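Local coordinates for protein MHC class I antigen (PDB 7CPO) that probably presents peptides to T cells at the cell surface, as a class I MHC heavy chain paired with beta2-microglobulin, at residues D31-V36 and E179-T184; L203-G208 and Y259-E264; D216-W219 and E224-L227. All blocks are in the same frame, centred on the assembly; numbering follows the deposited sequence.

Contact 1 of 3, residues D31-V36 and E179-T184; sequences DDQEFV and ETLLRT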
loop_
_atom_site.group_PDB
_atom_site.type_symbol
_atom_site.label_atom_id
_atom_site.label_comp_id
_atom_site.label_asym_id
_atom_site.label_seq_id
_atom_site.Cartn_x
_atom_site.Cartn_y
_atom_site.Cartn_z
ATOM N N ASP A 31 4.318 0.606 10.112
ATOM C CA ASP A 31 5.436 0.714 9.166
ATOM C C ASP A 31 5.222 -0.159 7.933
ATOM O O ASP A 31 6.040 -1.028 7.609
ATOM C CB ASP A 31 6.761 0.309 9.808
ATOM C CG ASP A 31 7.182 1.218 10.899
ATOM O OD1 ASP A 31 6.711 2.367 10.928
ATOM O OD2 ASP A 31 8.004 0.770 11.722
ATOM N N ASP A 32 4.096 0.053 7.265
ATOM C CA ASP A 32 3.725 -0.716 6.062
ATOM C C ASP A 32 3.770 -2.244 6.263
ATOM O O ASP A 32 3.763 -2.991 5.282
ATOM C CB ASP A 32 4.545 -0.291 4.817
ATOM C CG ASP A 32 6.029 -0.700 4.864
ATOM O OD1 ASP A 32 6.354 -1.863 5.189
ATOM O OD2 ASP A 32 6.882 0.169 4.553
ATOM N N GLN A 33 3.752 -2.749 7.504
ATOM C CA GLN A 33 3.342 -4.130 7.771
ATOM C C GLN A 33 1.892 -4.121 8.232
ATOM O O GLN A 33 1.558 -3.468 9.225
ATOM C CB GLN A 33 4.211 -4.804 8.831
ATOM C CG GLN A 33 3.848 -6.254 9.094
ATOM C CD GLN A 33 4.918 -7.000 9.911
ATOM O OE1 GLN A 33 4.599 -7.824 10.784
ATOM N NE2 GLN A 33 6.195 -6.700 9.633
ATOM N N GLU A 34 1.027 -4.815 7.510
ATOM C CA GLU A 34 -0.364 -4.870 7.920
ATOM C C GLU A 34 -0.488 -5.780 9.136
ATOM O O GLU A 34 0.086 -6.863 9.161
ATOM C CB GLU A 34 -1.229 -5.368 6.774
ATOM C CG GLU A 34 -2.663 -5.601 7.170
ATOM C CD GLU A 34 -3.499 -6.181 6.049
ATOM O OE1 GLU A 34 -2.983 -6.307 4.918
ATOM O OE2 GLU A 34 -4.673 -6.507 6.305
ATOM N N PHE A 35 -1.186 -5.333 10.175
ATOM C CA PHE A 35 -1.314 -6.167 11.359
ATOM C C PHE A 35 -2.751 -6.463 11.761
ATOM O O PHE A 35 -2.979 -7.468 12.448
ATOM C CB PHE A 35 -0.554 -5.552 12.554
ATOM C CG PHE A 35 -1.214 -4.321 13.177
ATOM C CD1 PHE A 35 -1.934 -4.424 14.368
ATOM C CD2 PHE A 35 -1.049 -3.064 12.614
ATOM C CE1 PHE A 35 -2.513 -3.306 14.957
ATOM C CE2 PHE A 35 -1.620 -1.953 13.191
ATOM C CZ PHE A 35 -2.363 -2.074 14.363
ATOM N N VAL A 36 -3.728 -5.662 11.329
ATOM C CA VAL A 36 -5.133 -5.932 11.602
ATOM C C VAL A 36 -5.921 -5.560 10.363
ATOM O O VAL A 36 -5.491 -4.737 9.554
ATOM C CB VAL A 36 -5.681 -5.148 12.827
ATOM C CG1 VAL A 36 -5.136 -5.736 14.142
ATOM C CG2 VAL A 36 -5.345 -3.647 12.693
ATOM N N GLU A 179 10.606 -8.416 16.303
ATOM C CA GLU A 179 11.368 -9.453 15.611
ATOM C C GLU A 179 11.103 -9.440 14.115
ATOM O O GLU A 179 12.012 -9.704 13.322
ATOM C CB GLU A 179 11.060 -10.836 16.191
ATOM C CG GLU A 179 10.944 -10.875 17.725
ATOM C CD GLU A 179 9.618 -10.266 18.326
ATOM O OE1 GLU A 179 8.566 -10.129 17.628
ATOM O OE2 GLU A 179 9.652 -9.916 19.534
ATOM N N THR A 180 9.883 -9.125 13.699
ATOM C CA THR A 180 9.628 -9.017 12.269
ATOM C C THR A 180 9.536 -7.576 11.781
ATOM O O THR A 180 9.911 -7.305 10.637
ATOM C CB THR A 180 8.355 -9.788 11.895
ATOM O OG1 THR A 180 7.231 -9.248 12.594
ATOM C CG2 THR A 180 8.496 -11.241 12.287
ATOM N N LEU A 181 9.090 -6.639 12.629
ATOM C CA LEU A 181 8.952 -5.250 12.197
ATOM C C LEU A 181 10.302 -4.579 11.964
ATOM O O LEU A 181 10.414 -3.684 11.114
ATOM C CB LEU A 181 8.156 -4.457 13.229
ATOM C CG LEU A 181 6.669 -4.779 13.326
ATOM C CD1 LEU A 181 6.103 -4.212 14.638
ATOM C CD2 LEU A 181 5.941 -4.212 12.115
ATOM N N LEU A 182 11.331 -4.985 12.705
ATOM C CA LEU A 182 12.625 -4.324 12.653
ATOM C C LEU A 182 13.698 -5.217 12.048
ATOM O O LEU A 182 14.886 -4.913 12.164
ATOM C CB LEU A 182 13.015 -3.862 14.059
ATOM C CG LEU A 182 11.872 -3.073 14.722
ATOM C CD1 LEU A 182 12.163 -2.765 16.167
ATOM C CD2 LEU A 182 11.541 -1.801 13.958
ATOM N N ARG A 183 13.304 -6.303 11.396
ATOM C CA ARG A 183 14.251 -7.173 10.725
ATOM C C ARG A 183 14.810 -6.489 9.476
ATOM O O ARG A 183 14.291 -5.475 8.996
ATOM C CB ARG A 183 13.580 -8.489 10.344
ATOM C CG ARG A 183 12.742 -8.398 9.059
ATOM C CD ARG A 183 11.895 -9.659 8.888
ATOM N NE ARG A 183 11.319 -9.784 7.551
ATOM C CZ ARG A 183 10.292 -9.077 7.086
ATOM N NH1 ARG A 183 9.702 -8.153 7.837
ATOM N NH2 ARG A 183 9.861 -9.297 5.854
ATOM N N THR A 184 15.889 -7.052 8.945
ATOM C CA THR A 184 16.386 -6.649 7.635
ATOM C C THR A 184 16.541 -7.903 6.795
ATOM O O THR A 184 16.993 -8.938 7.293
ATOM C CB THR A 184 17.733 -5.884 7.698
ATOM O OG1 THR A 184 18.778 -6.792 8.063
ATOM C CG2 THR A 184 17.688 -4.752 8.722
HETATM O O HOH W 1 10.187 -1.227 10.200
#
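Gln33, at the start of strand 33-39, and Leu181, the last residue of helix 178-181, bring their CA atoms to 7.2 Å, with side chains and a water bridging the gap between strand and helix end. Gln33 does most of the reaching. Its CB points at the helix, CG stands anti to the backbone N (chi1 -178°) and the chain runs on extended, which carries the amide up to Thr180 and Leu181. Methyl CD2 of Leu181 lies along this chain at a slant, 3.8 Å from Gln33 CB and 3.5 Å from Gln33 NE2, so it packs against both the aliphatic root and the amide. Thr180 comes across the Gln33 side chain at about a right angle, and its OG1 lies 3.5 Å from Gln33 OE1, at best a weak hydrogen bond, since Gly177 O is also within reach of its proton. The firmer partner of OE1 is Trp51 NE1, which helps to fix how the amide is turned. Beyond the helix, Arg183 folds back: its NH1 donates to Thr180 O at 2.9 Å, with an N-H...O angle of 156° and the oxygen in the guanidinium plane. Glu185 pairs with NE of the same arginine, and Tyr211 adds a cation-pi contact. A water completes the bridge, donating to Leu181 O at 2.6 Å and weakly to Asp31 OD2 at 3.3 Å. The contact thus joins the turn between strands 25-30 and 33-39 of the class I peptide-binding platform to the short helix 178-181 that follows the long helix 152-176, where the chain leaves for the immunoglobulin domain.

Contact 2 of 3, residues L203-G208 and Y259-E264; sequences LICRVG and YKCHVE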
loop_
_atom_site.group_PDB
_atom_site.type_symbol
_atom_site.label_atom_id
_atom_site.label_comp_id
_atom_site.label_asym_id
_atom_site.label_seq_id
_atom_site.Cartn_x
_atom_site.Cartn_y
_atom_site.Cartn_z
ATOM N N LEU A 203 20.215 -3.211 -20.363
ATOM C CA LEU A 203 20.684 -3.919 -19.178
ATOM C C LEU A 203 19.652 -3.765 -18.062
ATOM O O LEU A 203 19.335 -2.639 -17.652
ATOM C CB LEU A 203 22.051 -3.389 -18.739
ATOM C CG LEU A 203 23.240 -3.545 -19.705
ATOM C CD1 LEU A 203 24.572 -3.203 -19.022
ATOM C CD2 LEU A 203 23.289 -4.941 -20.318
ATOM N N ILE A 204 19.129 -4.889 -17.569
ATOM C CA ILE A 204 18.089 -4.881 -16.540
ATOM C C ILE A 204 18.688 -5.289 -15.201
ATOM O O ILE A 204 19.359 -6.322 -15.096
ATOM C CB ILE A 204 16.920 -5.801 -16.909
ATOM C CG1 ILE A 204 16.300 -5.351 -18.227
ATOM C CG2 ILE A 204 15.882 -5.810 -15.792
ATOM C CD1 ILE A 204 15.272 -6.311 -18.744
ATOM N N CYS A 205 18.439 -4.488 -14.176
ATOM C CA CYS A 205 18.855 -4.817 -12.816
ATOM C C CYS A 205 17.616 -5.179 -11.992
ATOM O O CYS A 205 16.806 -4.301 -11.670
ATOM C CB CYS A 205 19.615 -3.649 -12.201
ATOM S SG CYS A 205 20.219 -4.043 -10.586
ATOM N N ARG A 206 17.455 -6.471 -11.675
ATOM C CA ARG A 206 16.370 -6.946 -10.817
ATOM C C ARG A 206 16.864 -6.992 -9.379
ATOM O O ARG A 206 17.914 -7.583 -9.094
ATOM C CB ARG A 206 15.869 -8.335 -11.224
ATOM C CG ARG A 206 15.209 -9.102 -10.037
ATOM C CD ARG A 206 15.219 -10.654 -10.144
ATOM N NE ARG A 206 13.922 -11.130 -10.602
ATOM C CZ ARG A 206 12.939 -11.549 -9.813
ATOM N NH1 ARG A 206 13.087 -11.592 -8.495
ATOM N NH2 ARG A 206 11.800 -11.933 -10.357
ATOM N N VAL A 207 16.115 -6.361 -8.480
ATOM C CA VAL A 207 16.490 -6.242 -7.073
ATOM C C VAL A 207 15.279 -6.653 -6.259
ATOM O O VAL A 207 14.248 -5.969 -6.289
ATOM C CB VAL A 207 16.950 -4.828 -6.704
ATOM C CG1 VAL A 207 17.546 -4.815 -5.300
ATOM C CG2 VAL A 207 17.980 -4.348 -7.716
ATOM N N GLY A 208 15.386 -7.774 -5.555
ATOM C CA GLY A 208 14.213 -8.358 -4.938
ATOM C C GLY A 208 14.555 -9.003 -3.614
ATOM O O GLY A 208 15.725 -9.234 -3.296
ATOM N N TYR A 259 28.988 -0.170 -17.325
ATOM C CA TYR A 259 27.749 -0.062 -16.562
ATOM C C TYR A 259 27.657 -1.130 -15.477
ATOM O O TYR A 259 27.867 -2.323 -15.738
ATOM C CB TYR A 259 26.542 -0.162 -17.492
ATOM C CG TYR A 259 26.536 0.928 -18.520
ATOM C CD1 TYR A 259 27.239 0.791 -19.710
ATOM C CD2 TYR A 259 25.846 2.100 -18.301
ATOM C CE1 TYR A 259 27.240 1.798 -20.646
ATOM C CE2 TYR A 259 25.839 3.104 -19.230
ATOM C CZ TYR A 259 26.535 2.952 -20.399
ATOM O OH TYR A 259 26.514 3.971 -21.324
ATOM N N LYS A 260 27.315 -0.692 -14.272
ATOM C CA LYS A 260 27.133 -1.535 -13.102
ATOM C C LYS A 260 25.862 -1.096 -12.404
ATOM O O LYS A 260 25.526 0.093 -12.412
ATOM C CB LYS A 260 28.314 -1.418 -12.137
ATOM C CG LYS A 260 29.565 -2.140 -12.603
ATOM C CD LYS A 260 30.752 -1.813 -11.720
ATOM C CE LYS A 260 32.036 -2.181 -12.434
ATOM N NZ LYS A 260 32.457 -3.560 -12.119
ATOM N N CYS A 261 25.151 -2.041 -11.810
ATOM C CA CYS A 261 23.962 -1.709 -11.040
ATOM C C CYS A 261 24.371 -1.482 -9.584
ATOM O O CYS A 261 24.866 -2.401 -8.922
ATOM C CB CYS A 261 22.917 -2.812 -11.162
ATOM S SG CYS A 261 21.489 -2.542 -10.113
ATOM N N HIS A 262 24.178 -0.260 -9.092
ATOM C CA HIS A 262 24.616 0.138 -7.759
ATOM C C HIS A 262 23.430 0.158 -6.791
ATOM O O HIS A 262 22.408 0.798 -7.071
ATOM C CB HIS A 262 25.284 1.513 -7.811
ATOM C CG HIS A 262 25.784 1.984 -6.486
ATOM N ND1 HIS A 262 27.032 1.660 -6.010
ATOM C CD2 HIS A 262 25.198 2.738 -5.527
ATOM C CE1 HIS A 262 27.202 2.202 -4.817
ATOM N NE2 HIS A 262 26.102 2.861 -4.500
ATOM N N VAL A 263 23.577 -0.523 -5.645
ATOM C CA VAL A 263 22.477 -0.757 -4.714
ATOM C C VAL A 263 22.941 -0.467 -3.289
ATOM O O VAL A 263 23.958 -1.007 -2.837
ATOM C CB VAL A 263 21.944 -2.203 -4.819
ATOM C CG1 VAL A 263 20.813 -2.426 -3.817
ATOM C CG2 VAL A 263 21.470 -2.494 -6.226
ATOM N N GLU A 264 22.190 0.375 -2.577
ATOM C CA GLU A 264 22.459 0.675 -1.172
ATOM C C GLU A 264 21.219 0.350 -0.347
ATOM O O GLU A 264 20.101 0.734 -0.716
ATOM C CB GLU A 264 22.867 2.148 -0.971
#
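Cys205 and Cys261 each place SG anti to the backbone N (chi1 -177° in Cys205), a choice of torsion that sends both sulfurs into the space between the strands, where they join at 2.0 Å from Cys205 SG to Cys261 SG. The bond is twisted by a chi3 of -72°, and Cys205 CB lies 3.6 Å from Cys261 CB. At the disulfide the CA atoms of Cys205 and Cys261 are 6.2 Å apart, closer than the 8.5 Å between those of Leu203 and Tyr259 or of Val207 and Val263 on either side. Toward the start of both strands, Leu203 CD1 touches Tyr259 CB at 3.9 Å, the two side chains crossing at about a right angle; the Tyr259 ring then leads away, and its hydroxyl bonds Asp252 and Arg221. Toward the other end, Val207 CG2 meets Val263 CG2 at 4.2 Å. All six residues are buried, and no hydrogen bond joins the strands: their axes pass 8.2 Å apart and run in nearly the same direction, at 20°. Trp219 packs beside both cysteines, while on the outer side Arg206 bonds Phe11 O of the beta2-microglobulin chain. A disulfide spanning two facing sheets, beside a core tryptophan and with its second cysteine in a Tyr-x-Cys-x-Val run, is the signature of the immunoglobulin C1-set sandwich, in which it links strands B and F.

Contact 3 of 3, residues D216-W219 and E224-L227; sequences DIDW and EVWL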
loop_
_atom_site.group_PDB
_atom_site.type_symbol
_atom_site.label_atom_id
_atom_site.label_comp_id
_atom_site.label_asym_id
_atom_site.label_seq_id
_atom_site.Cartn_x
_atom_site.Cartn_y
_atom_site.Cartn_z
ATOM N N ASP A 216 18.216 2.412 -2.387
ATOM C CA ASP A 216 18.807 3.305 -3.378
ATOM C C ASP A 216 19.439 2.441 -4.463
ATOM O O ASP A 216 20.426 1.740 -4.216
ATOM C CB ASP A 216 19.834 4.254 -2.751
ATOM C CG ASP A 216 19.944 5.598 -3.505
ATOM O OD1 ASP A 216 19.299 5.770 -4.579
ATOM O OD2 ASP A 216 20.686 6.486 -3.018
ATOM N N ILE A 217 18.851 2.480 -5.650
ATOM C CA ILE A 217 19.313 1.732 -6.805
ATOM C C ILE A 217 19.607 2.722 -7.913
ATOM O O ILE A 217 18.735 3.518 -8.288
ATOM C CB ILE A 217 18.268 0.713 -7.277
ATOM C CG1 ILE A 217 17.771 -0.121 -6.092
ATOM C CG2 ILE A 217 18.834 -0.136 -8.431
ATOM C CD1 ILE A 217 16.598 -0.989 -6.443
ATOM N N ASP A 218 20.821 2.665 -8.444
ATOM C CA ASP A 218 21.200 3.502 -9.571
ATOM C C ASP A 218 22.119 2.718 -10.493
ATOM O O ASP A 218 22.990 1.969 -10.041
ATOM C CB ASP A 218 21.901 4.800 -9.120
ATOM C CG ASP A 218 20.921 5.896 -8.709
ATOM O OD1 ASP A 218 20.802 6.191 -7.493
ATOM O OD2 ASP A 218 20.262 6.468 -9.610
ATOM N N TRP A 219 21.909 2.888 -11.789
ATOM C CA TRP A 219 22.910 2.488 -12.763
ATOM C C TRP A 219 24.057 3.502 -12.780
ATOM O O TRP A 219 23.838 4.718 -12.813
ATOM C CB TRP A 219 22.275 2.364 -14.142
ATOM C CG TRP A 219 21.671 1.039 -14.358
ATOM C CD1 TRP A 219 20.342 0.721 -14.326
ATOM C CD2 TRP A 219 22.372 -0.173 -14.638
ATOM N NE1 TRP A 219 20.177 -0.614 -14.572
ATOM C CE2 TRP A 219 21.406 -1.190 -14.764
ATOM C CE3 TRP A 219 23.726 -0.497 -14.800
ATOM C CZ2 TRP A 219 21.749 -2.514 -15.044
ATOM C CZ3 TRP A 219 24.069 -1.807 -15.076
ATOM C CH2 TRP A 219 23.083 -2.801 -15.199
ATOM N N GLU A 224 29.915 6.704 -12.062
ATOM C CA GLU A 224 29.067 7.861 -11.787
ATOM C C GLU A 224 27.587 7.528 -11.998
ATOM O O GLU A 224 27.228 6.751 -12.887
ATOM C CB GLU A 224 29.456 9.033 -12.694
ATOM C CG GLU A 224 30.910 9.511 -12.572
ATOM C CD GLU A 224 31.290 9.944 -11.165
ATOM O OE1 GLU A 224 32.143 9.269 -10.549
ATOM O OE2 GLU A 224 30.732 10.959 -10.680
ATOM N N VAL A 225 26.722 8.148 -11.187
ATOM C CA VAL A 225 25.288 7.918 -11.332
ATOM C C VAL A 225 24.838 8.375 -12.711
ATOM O O VAL A 225 25.217 9.454 -13.188
ATOM C CB VAL A 225 24.493 8.633 -10.223
ATOM C CG1 VAL A 225 22.995 8.495 -10.467
ATOM C CG2 VAL A 225 24.859 8.086 -8.836
ATOM N N TRP A 226 24.005 7.562 -13.355
ATOM C CA TRP A 226 23.643 7.766 -14.753
ATOM C C TRP A 226 22.136 7.622 -14.903
ATOM O O TRP A 226 21.549 6.639 -14.431
ATOM C CB TRP A 226 24.398 6.767 -15.650
ATOM C CG TRP A 226 24.246 6.959 -17.143
ATOM C CD1 TRP A 226 23.469 6.216 -17.992
ATOM C CD2 TRP A 226 24.922 7.924 -17.964
ATOM N NE1 TRP A 226 23.608 6.669 -19.285
ATOM C CE2 TRP A 226 24.492 7.714 -19.294
ATOM C CE3 TRP A 226 25.844 8.946 -17.705
ATOM C CZ2 TRP A 226 24.950 8.489 -20.355
ATOM C CZ3 TRP A 226 26.296 9.717 -18.767
ATOM C CH2 TRP A 226 25.849 9.480 -20.074
ATOM N N LEU A 227 21.509 8.605 -15.552
ATOM C CA LEU A 227 20.057 8.638 -15.670
ATOM C C LEU A 227 19.578 8.753 -17.106
ATOM O O LEU A 227 18.368 8.791 -17.340
ATOM C CB LEU A 227 19.473 9.794 -14.850
ATOM C CG LEU A 227 19.701 9.622 -13.351
ATOM C CD1 LEU A 227 19.906 10.963 -12.660
ATOM C CD2 LEU A 227 18.553 8.856 -12.743
HETATM O O HOH W 2 20.388 5.369 -12.515
#
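Asp218 and Val225 touch across a beta hairpin at one edge of the immunoglobulin domain, where strand 216-221 turns into the short strand 224-225. Their side chains meet at a slant: methyl CG1 of Val225, anti to its own backbone N (chi1 175°), leans on the carboxylate, 3.5 Å from Asp218 OD2. Leu227 brings CD2 toward the same oxygen, at 4.3 Å, so this acid has aliphatic neighbours on the hairpin; a long, weak ion pair to Arg247 adds to its surroundings. The two tryptophans sit opposite one another in the backbone, with CA atoms 5.7 Å apart, yet their rings diverge. Trp219 turns into the core and gives its NE1 proton to Arg247 O, whereas Trp226 turns outward and forms a cation-pi pair with Arg221. A single water stitches the strands together, accepting from Trp219 N at 3.0 Å and donating to Asp218 OD2 at 3.1 Å and to Trp226 O at 2.6 Å. Beside it lies the one direct hydrogen bond between the segments: Trp226 N to Trp219 O, 2.9 Å, bent to 138° at the hydrogen.

Overall arrangement
From the N terminus, contact 1 closes first: 142 residues, holding the long helices and much of the platform sheet, run from strand 33-39 to the helix end at 179-184. The chain then enters the immunoglobulin domain. Contact 2 closes a loop of 50 residues there, tying one sheet of the sandwich to the other, and contact 3, a hairpin contact closing a loop of only four residues, nests inside that loop. Contacts 2 and 3 touch, with centres 9 Å apart, because strands 216-221 and 259-264 are sheet neighbours; His262 N and Asp218 O probably hydrogen-bond at 2.7 Å. Contact 1 stays separate, its nearest atoms about 10 Å from contact 2 and about 13 Å from contact 3.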